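Local coordinates for conserved domain protein (Porphyromonas gingivalis, PDB 3PNN) that is probably a glycosyltransferase with a Rossmann-like alpha/beta/alpha fold, taking part in forming glycosidic linkages, at residues P6-A12 against P117-A123; D42-F48 against F132-A136. One frame throughout, in Å; residues are numbered along the deposited sequence.

Contact 1 (P6-A12 against P117-A123); sequences PTLFVLA and PFAVINA
From T7 beside F118 to V10 beside I121, strands 7-11 and 118-122 run parallel and in register, their axes 4.6 Å apart at closest and turned 24° against each other. They belong to the parallel core of the Rossmann-like alpha/beta/alpha fold, where strand 7-11 pairs with both 118-122 and 50-55. Five backbone bonds alternate between the chains as parallel pairing requires. F9, for example, gives its N to A119 O at 2.8 Å and receives I121 N on its own O, while L11 N reaches I121 O at 2.9 Å in a nearly straight bond (175° at the hydrogen).

L8, V10, A119 and I121 share one face, which helices 35-46 and 129-140 cover. There L8 and I121 cross at about a right angle. L8 CD1 sits 3.8 Å from A119 CB and also meets I121 CG1. I121 puts CG1 between its backbone N and carbonyl carbon (chi1 66°), which brings CD1 round toward both L8 methyls.

T7, F9, L11, F118 and V120 lie on the other face. The F9 and F118 side chains stand side by side and point the same way, with F118 CE1 near the plane of the F9 ring at its edge, 4.1 Å from F9 CD2. The ring of F225 lies parallel to that of F118. L11 slants across V120, CD1 to CG1 at 3.7 Å. T7 turns its hydroxyl to E116 and R50, and the side-chain amide of N122 gives ND2 to D125 and takes N216 ND2 on OD1. Beyond L11 a water takes over from direct pairing: it donates to L11 O at 3.1 Å and accepts from A123 N at 3.0 Å.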
ATOM      1  N   PRO A   6      13.820   8.152   6.040  1.00 30.02           N
ATOM      2  CA  PRO A   6      12.449   8.265   5.524  1.00 26.03           C
ATOM      3  C   PRO A   6      11.422   7.629   6.452  1.00 25.77           C
ATOM      4  O   PRO A   6      11.742   6.805   7.316  1.00 26.72           O
ATOM      5  CB  PRO A   6      12.516   7.522   4.182  1.00 28.57           C
ATOM      6  CG  PRO A   6      13.611   6.500   4.386  1.00 29.21           C
ATOM      7  CD  PRO A   6      14.578   7.061   5.405  1.00 29.04           C
ATOM      8  N   THR A   7      10.165   8.025   6.265  1.00 24.58           N
ATOM      9  CA  THR A   7       9.069   7.551   7.083  1.00 21.71           C
ATOM     10  C   THR A   7       8.353   6.391   6.392  1.00 24.66           C
ATOM     11  O   THR A   7       8.175   6.409   5.170  1.00 25.73           O
ATOM     12  CB  THR A   7       8.081   8.720   7.305  1.00 27.76           C
ATOM     13  OG1 THR A   7       8.709   9.699   8.146  1.00 28.41           O
ATOM     14  CG2 THR A   7       6.753   8.248   7.945  1.00 25.07           C
ATOM     15  N   LEU A   8       7.956   5.378   7.155  1.00 23.79           N
ATOM     16  CA  LEU A   8       7.084   4.324   6.626  1.00 23.65           C
ATOM     17  C   LEU A   8       5.629   4.590   7.050  1.00 23.47           C
ATOM     18  O   LEU A   8       5.316   4.614   8.235  1.00 25.67           O
ATOM     19  CB  LEU A   8       7.533   2.935   7.113  1.00 21.55           C
ATOM     20  CG  LEU A   8       6.660   1.778   6.599  1.00 25.41           C
ATOM     21  CD1 LEU A   8       6.821   1.629   5.089  1.00 31.66           C
ATOM     22  CD2 LEU A   8       7.054   0.485   7.281  1.00 24.10           C
ATOM     23  N   PHE A   9       4.750   4.779   6.075  1.00 20.88           N
ATOM     24  CA  PHE A   9       3.355   5.135   6.334  1.00 22.69           C
ATOM     25  C   PHE A   9       2.571   3.882   5.995  1.00 23.59           C
ATOM     26  O   PHE A   9       2.543   3.453   4.837  1.00 24.46           O
ATOM     27  CB  PHE A   9       2.960   6.311   5.426  1.00 21.07           C
ATOM     28  CG  PHE A   9       1.605   6.924   5.724  1.00 26.23           C
ATOM     29  CD1 PHE A   9       0.831   6.501   6.793  1.00 29.51           C
ATOM     30  CD2 PHE A   9       1.119   7.960   4.924  1.00 31.78           C
ATOM     31  CE1 PHE A   9      -0.413   7.088   7.065  1.00 29.27           C
ATOM     32  CE2 PHE A   9      -0.115   8.545   5.195  1.00 27.49           C
ATOM     33  CZ  PHE A   9      -0.881   8.098   6.271  1.00 23.75           C
ATOM     34  N   VAL A  10       1.971   3.271   7.012  1.00 22.01           N
ATOM     35  CA  VAL A  10       1.262   2.013   6.831  1.00 25.93           C
ATOM     36  C   VAL A  10      -0.253   2.217   6.766  1.00 22.31           C
ATOM     37  O   VAL A  10      -0.870   2.788   7.687  1.00 25.99           O
ATOM     38  CB  VAL A  10       1.603   1.005   7.965  1.00 26.55           C
ATOM     39  CG1 VAL A  10       0.822  -0.293   7.773  1.00 26.32           C
ATOM     40  CG2 VAL A  10       3.121   0.733   8.019  1.00 24.16           C
ATOM     41  N   LEU A  11      -0.864   1.757   5.672  1.00 21.76           N
ATOM     42  CA  LEU A  11      -2.320   1.849   5.514  1.00 25.62           C
ATOM     43  C   LEU A  11      -3.032   0.776   6.341  1.00 29.86           C
ATOM     44  O   LEU A  11      -3.241  -0.345   5.879  1.00 26.62           O
ATOM     45  CB  LEU A  11      -2.709   1.715   4.038  1.00 27.03           C
ATOM     46  CG  LEU A  11      -2.092   2.762   3.113  1.00 32.39           C
ATOM     47  CD1 LEU A  11      -2.568   2.523   1.685  1.00 36.94           C
ATOM     48  CD2 LEU A  11      -2.467   4.172   3.579  1.00 32.84           C
ATOM     49  N   ALA A  12      -3.417   1.134   7.561  1.00 24.93           N
ATOM     50  CA  ALA A  12      -3.968   0.166   8.505  1.00 27.73           C
ATOM     51  C   ALA A  12      -5.434   0.437   8.856  1.00 29.40           C
ATOM     52  O   ALA A  12      -5.978  -0.119   9.813  1.00 29.34           O
ATOM     53  CB  ALA A  12      -3.106   0.126   9.768  1.00 25.45           C
ATOM     54  N   PRO A 117      10.411  12.641   2.956  1.00 23.87           N
ATOM     55  CA  PRO A 117      10.051  11.581   1.999  1.00 24.39           C
ATOM     56  C   PRO A 117       9.512  10.351   2.740  1.00 27.13           C
ATOM     57  O   PRO A 117       9.989  10.000   3.829  1.00 25.35           O
ATOM     58  CB  PRO A 117      11.385  11.259   1.308  1.00 25.24           C
ATOM     59  CG  PRO A 117      12.161  12.564   1.387  1.00 29.33           C
ATOM     60  CD  PRO A 117      11.772  13.160   2.731  1.00 28.40           C
ATOM     61  N   PHE A 118       8.510   9.704   2.161  1.00 24.40           N
ATOM     62  CA  PHE A 118       7.843   8.614   2.855  1.00 25.69           C
ATOM     63  C   PHE A 118       7.386   7.510   1.908  1.00 26.06           C
ATOM     64  O   PHE A 118       7.080   7.767   0.732  1.00 26.34           O
ATOM     65  CB  PHE A 118       6.644   9.149   3.692  1.00 23.35           C
ATOM     66  CG  PHE A 118       5.516   9.747   2.871  1.00 25.01           C
ATOM     67  CD1 PHE A 118       4.345   9.024   2.638  1.00 23.56           C
ATOM     68  CD2 PHE A 118       5.601  11.053   2.394  1.00 22.68           C
ATOM     69  CE1 PHE A 118       3.294   9.598   1.906  1.00 22.42           C
ATOM     70  CE2 PHE A 118       4.565  11.627   1.669  1.00 24.00           C
ATOM     71  CZ  PHE A 118       3.415  10.900   1.422  1.00 25.77           C
ATOM     72  N   ALA A 119       7.366   6.284   2.431  1.00 25.60           N
ATOM     73  CA  ALA A 119       6.773   5.139   1.742  1.00 23.87           C
ATOM     74  C   ALA A 119       5.337   4.948   2.180  1.00 26.88           C
ATOM     75  O   ALA A 119       4.996   5.241   3.318  1.00 26.81           O
ATOM     76  CB  ALA A 119       7.564   3.867   2.053  1.00 21.48           C
ATOM     77  N   VAL A 120       4.501   4.460   1.268  1.00 23.41           N
ATOM     78  CA  VAL A 120       3.157   4.014   1.601  1.00 22.25           C
ATOM     79  C   VAL A 120       3.088   2.533   1.277  1.00 23.64           C
ATOM     80  O   VAL A 120       3.503   2.114   0.180  1.00 25.65           O
ATOM     81  CB  VAL A 120       2.107   4.762   0.783  1.00 27.03           C
ATOM     82  CG1 VAL A 120       0.700   4.162   1.043  1.00 25.37           C
ATOM     83  CG2 VAL A 120       2.151   6.269   1.113  1.00 25.05           C
ATOM     84  N   ILE A 121       2.626   1.734   2.233  1.00 24.53           N
ATOM     85  CA  ILE A 121       2.444   0.302   2.002  1.00 22.89           C
ATOM     86  C   ILE A 121       1.162  -0.206   2.640  1.00 28.86           C
ATOM     87  O   ILE A 121       0.604   0.440   3.540  1.00 23.74           O
ATOM     88  CB  ILE A 121       3.620  -0.558   2.586  1.00 19.93           C
ATOM     89  CG1 ILE A 121       3.663  -0.482   4.120  1.00 24.06           C
ATOM     90  CG2 ILE A 121       4.959  -0.160   1.966  1.00 23.86           C
ATOM     91  CD1 ILE A 121       4.515  -1.605   4.780  1.00 21.58           C
ATOM     92  N   ASN A 122       0.696  -1.366   2.174  1.00 23.51           N
ATOM     93  CA  ASN A 122      -0.455  -2.020   2.789  1.00 26.48           C
ATOM     94  C   ASN A 122      -0.035  -2.697   4.085  1.00 26.70           C
ATOM     95  O   ASN A 122       1.155  -2.995   4.289  1.00 26.12           O
ATOM     96  CB  ASN A 122      -1.060  -3.073   1.858  1.00 27.42           C
ATOM     97  CG  ASN A 122      -1.752  -2.473   0.650  1.00 33.06           C
ATOM     98  OD1 ASN A 122      -2.227  -1.329   0.680  1.00 26.84           O
ATOM     99  ND2 ASN A 122      -1.832  -3.255  -0.425  1.00 28.36           N
ATOM    100  N   ALA A 123      -1.015  -2.977   4.939  1.00 26.17           N
ATOM    101  CA  ALA A 123      -0.754  -3.534   6.266  1.00 27.12           C
ATOM    102  C   ALA A 123      -0.672  -5.062   6.296  1.00 29.29           C
ATOM    103  O   ALA A 123      -0.201  -5.637   7.271  1.00 29.93           O
ATOM    104  CB  ALA A 123      -1.825  -3.051   7.259  1.00 27.40           C
TER
HETATM  105  O   HOH W   1      -3.919  -2.723   4.047  1.00 38.49           O

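Contact 2 (D42-F48 against F132-A136); sequences DAIRAGF and FEVLA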
ATOM      1  N   ASP A  42      11.655  -5.406   8.288  1.00 22.50           N
ATOM      2  CA  ASP A  42      12.466  -5.083   7.110  1.00 23.04           C
ATOM      3  C   ASP A  42      12.623  -3.573   6.932  1.00 28.05           C
ATOM      4  O   ASP A  42      13.669  -3.106   6.485  1.00 25.38           O
ATOM      5  CB  ASP A  42      11.894  -5.731   5.841  1.00 23.77           C
ATOM      6  CG  ASP A  42      12.243  -7.219   5.744  1.00 29.01           C
ATOM      7  OD1 ASP A  42      13.272  -7.627   6.324  1.00 28.01           O
ATOM      8  OD2 ASP A  42      11.500  -7.965   5.079  1.00 26.94           O
ATOM      9  N   ALA A  43      11.602  -2.799   7.297  1.00 23.82           N
ATOM     10  CA  ALA A  43      11.715  -1.347   7.142  1.00 24.85           C
ATOM     11  C   ALA A  43      12.812  -0.838   8.065  1.00 25.68           C
ATOM     12  O   ALA A  43      13.626   0.011   7.686  1.00 26.14           O
ATOM     13  CB  ALA A  43      10.366  -0.647   7.437  1.00 24.52           C
ATOM     14  N   ILE A  44      12.848  -1.373   9.287  1.00 25.38           N
ATOM     15  CA  ILE A  44      13.896  -0.992  10.221  1.00 29.61           C
ATOM     16  C   ILE A  44      15.257  -1.356   9.642  1.00 30.83           C
ATOM     17  O   ILE A  44      16.167  -0.525   9.624  1.00 29.25           O
ATOM     18  CB  ILE A  44      13.710  -1.650  11.607  1.00 31.17           C
ATOM     19  CG1 ILE A  44      12.475  -1.055  12.307  1.00 29.53           C
ATOM     20  CG2 ILE A  44      14.974  -1.484  12.456  1.00 32.79           C
ATOM     21  CD1 ILE A  44      12.081  -1.774  13.608  1.00 29.30           C
ATOM     22  N   ARG A  45      15.396  -2.591   9.165  1.00 28.13           N
ATOM     23  CA  ARG A  45      16.670  -3.040   8.597  1.00 32.88           C
ATOM     24  C   ARG A  45      17.090  -2.167   7.416  1.00 33.03           C
ATOM     25  O   ARG A  45      18.288  -1.939   7.193  1.00 30.84           O
ATOM     26  CB  ARG A  45      16.594  -4.501   8.121  1.00 32.91           C
ATOM     27  CG  ARG A  45      16.584  -5.546   9.211  1.00 50.74           C
ATOM     28  CD  ARG A  45      17.068  -6.909   8.690  1.00 53.39           C
ATOM     29  NE  ARG A  45      16.087  -7.623   7.866  1.00 51.99           N
ATOM     30  CZ  ARG A  45      16.116  -8.944   7.663  1.00 49.59           C
ATOM     31  NH1 ARG A  45      17.071  -9.677   8.232  1.00 41.50           N
ATOM     32  NH2 ARG A  45      15.194  -9.539   6.910  1.00 29.62           N
ATOM     33  N   ALA A  46      16.107  -1.692   6.656  1.00 28.11           N
ATOM     34  CA  ALA A  46      16.377  -0.897   5.452  1.00 32.53           C
ATOM     35  C   ALA A  46      16.705   0.566   5.749  1.00 32.51           C
ATOM     36  O   ALA A  46      17.130   1.305   4.863  1.00 30.69           O
ATOM     37  CB  ALA A  46      15.201  -0.982   4.482  1.00 25.47           C
ATOM     38  N   GLY A  47      16.504   0.988   6.991  1.00 28.67           N
ATOM     39  CA  GLY A  47      16.898   2.330   7.385  1.00 30.71           C
ATOM     40  C   GLY A  47      15.787   3.359   7.434  1.00 31.04           C
ATOM     41  O   GLY A  47      16.060   4.570   7.421  1.00 28.99           O
ATOM     42  N   PHE A  48      14.534   2.905   7.498  1.00 24.49           N
ATOM     43  CA  PHE A  48      13.421   3.827   7.737  1.00 24.51           C
ATOM     44  C   PHE A  48      13.516   4.360   9.160  1.00 28.49           C
ATOM     45  O   PHE A  48      13.937   3.643  10.058  1.00 29.83           O
ATOM     46  CB  PHE A  48      12.068   3.146   7.493  1.00 22.39           C
ATOM     47  CG  PHE A  48      11.726   3.008   6.037  1.00 25.30           C
ATOM     48  CD1 PHE A  48      10.925   3.956   5.411  1.00 22.98           C
ATOM     49  CD2 PHE A  48      12.220   1.939   5.292  1.00 21.33           C
ATOM     50  CE1 PHE A  48      10.623   3.849   4.060  1.00 26.39           C
ATOM     51  CE2 PHE A  48      11.919   1.821   3.930  1.00 24.31           C
ATOM     52  CZ  PHE A  48      11.118   2.776   3.323  1.00 25.99           C
ATOM     53  N   PHE A 132      11.845  -2.992   0.452  1.00 21.44           N
ATOM     54  CA  PHE A 132      12.207  -1.911   1.377  1.00 23.91           C
ATOM     55  C   PHE A 132      13.571  -1.300   1.094  1.00 22.92           C
ATOM     56  O   PHE A 132      13.754  -0.087   1.249  1.00 23.70           O
ATOM     57  CB  PHE A 132      12.115  -2.391   2.830  1.00 22.10           C
ATOM     58  CG  PHE A 132      10.724  -2.745   3.232  1.00 24.28           C
ATOM     59  CD1 PHE A 132       9.849  -1.759   3.664  1.00 22.53           C
ATOM     60  CD2 PHE A 132      10.261  -4.050   3.101  1.00 23.85           C
ATOM     61  CE1 PHE A 132       8.548  -2.070   4.010  1.00 23.01           C
ATOM     62  CE2 PHE A 132       8.963  -4.374   3.447  1.00 25.21           C
ATOM     63  CZ  PHE A 132       8.096  -3.380   3.900  1.00 22.40           C
ATOM     64  N   GLU A 133      14.542  -2.118   0.689  1.00 22.66           N
ATOM     65  CA  GLU A 133      15.881  -1.589   0.400  1.00 23.56           C
ATOM     66  C   GLU A 133      15.918  -0.632  -0.786  1.00 25.71           C
ATOM     67  O   GLU A 133      16.506   0.449  -0.694  1.00 22.42           O
ATOM     68  CB  GLU A 133      16.899  -2.725   0.180  1.00 20.60           C
ATOM     69  CG  GLU A 133      17.127  -3.555   1.456  1.00 25.72           C
ATOM     70  CD  GLU A 133      18.023  -4.767   1.216  1.00 38.99           C
ATOM     71  OE1 GLU A 133      17.966  -5.370   0.119  1.00 38.10           O
ATOM     72  OE2 GLU A 133      18.781  -5.116   2.137  1.00 37.43           O
ATOM     73  N   VAL A 134      15.308  -1.010  -1.904  1.00 22.25           N
ATOM     74  CA  VAL A 134      15.352  -0.112  -3.064  1.00 24.11           C
ATOM     75  C   VAL A 134      14.531   1.147  -2.788  1.00 24.97           C
ATOM     76  O   VAL A 134      14.884   2.250  -3.225  1.00 24.00           O
ATOM     77  CB  VAL A 134      14.867  -0.789  -4.377  1.00 26.60           C
ATOM     78  CG1 VAL A 134      15.805  -1.960  -4.743  1.00 26.71           C
ATOM     79  CG2 VAL A 134      13.408  -1.244  -4.262  1.00 26.58           C
ATOM     80  N   LEU A 135      13.445   0.987  -2.039  1.00 21.16           N
ATOM     81  CA  LEU A 135      12.569   2.130  -1.749  1.00 21.42           C
ATOM     82  C   LEU A 135      13.242   3.143  -0.827  1.00 24.35           C
ATOM     83  O   LEU A 135      13.216   4.364  -1.077  1.00 22.24           O
ATOM     84  CB  LEU A 135      11.255   1.640  -1.140  1.00 19.77           C
ATOM     85  CG  LEU A 135      10.128   2.649  -0.886  1.00 23.75           C
ATOM     86  CD1 LEU A 135       9.844   3.455  -2.137  1.00 24.02           C
ATOM     87  CD2 LEU A 135       8.906   1.849  -0.444  1.00 22.15           C
ATOM     88  N   ALA A 136      13.844   2.644   0.247  1.00 24.27           N
ATOM     89  CA  ALA A 136      14.546   3.529   1.161  1.00 25.97           C
ATOM     90  C   ALA A 136      15.666   4.277   0.430  1.00 29.62           C
ATOM     91  O   ALA A 136      15.853   5.483   0.615  1.00 24.51           O
ATOM     92  CB  ALA A 136      15.108   2.735   2.351  1.00 25.47           C
TER
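F132 buries more surface here than any other residue, followed by F48 and A46; its ring presses against the last turns of helix 35-46 beside D42 and A43. The helices pack side against side, their short axes 9.0 Å apart at closest and 47° from parallel. Helices 35-46 and 129-140 are neighbours in a helical layer of the alpha/beta/alpha fold, lying against strands 7-11 and 118-122.

F132 has CG anti to its carbonyl carbon (chi1 -65°), which lays the ring along the D42-A43 turn. D42 CB comes to 3.6 Å from F132 CD2. The backbone N of A43 stands over one face of the ring, offset toward the rim, with A43 CB 4.0 Å from F132 CD1. One turn further on, A46 CB points into the other helix, 3.8 Å from F132 CB, and its neighbour across the seam is A136.

G47 ends helix 35-46 in a Schellman motif, with a positive phi of 100°, and the chain turns, bringing the F48 ring against F132, L135 and A136. F48 CE2 comes to the edge of the F132 ring, 4.1 Å from CD1, near that ring's plane. F132 O and L135 CG both lie near the F48 ring plane at its edge. A136 CB approaches the same ring obliquely, 3.7 Å from CE2, and also lies 3.5 Å from A46 O.

D42 and R45 pair along their own helix: R45 takes D42 OD1 side-on with NE and NH2, the latter at 2.8 Å; D42 OD2 bonds to Y298 and R45 NH2 also to E297 O. F132 O already accepts from A136 N. What joins the two segments is therefore apolar, van der Waals packing; the close helix approach is consistent with A46 and A136 facing each other, with F132 and F48 packed beside them.

How the contacts relate
Following the chain from the N terminus, strand 7-11 comes first, then helix 35-46 with its F48 turn, then strand 118-122 and finally helix 129-140. Contact 1 closes the long loop between A12 and P117, and contact 2 the one between F48 and F132; because their segments alternate, the two closures cross. Strands 7-11 and 118-122 are each followed by the helix that enters contact 2, and strand pairs with strand while helix packs on helix. The layers also touch each other directly: L8 CD2 lies 3.5 Å from A43 CB, and A119 CB 3.5 Å from L135 CD2. Together they tie the first strand and the 118-122 strand to the helical layer on one side of the core.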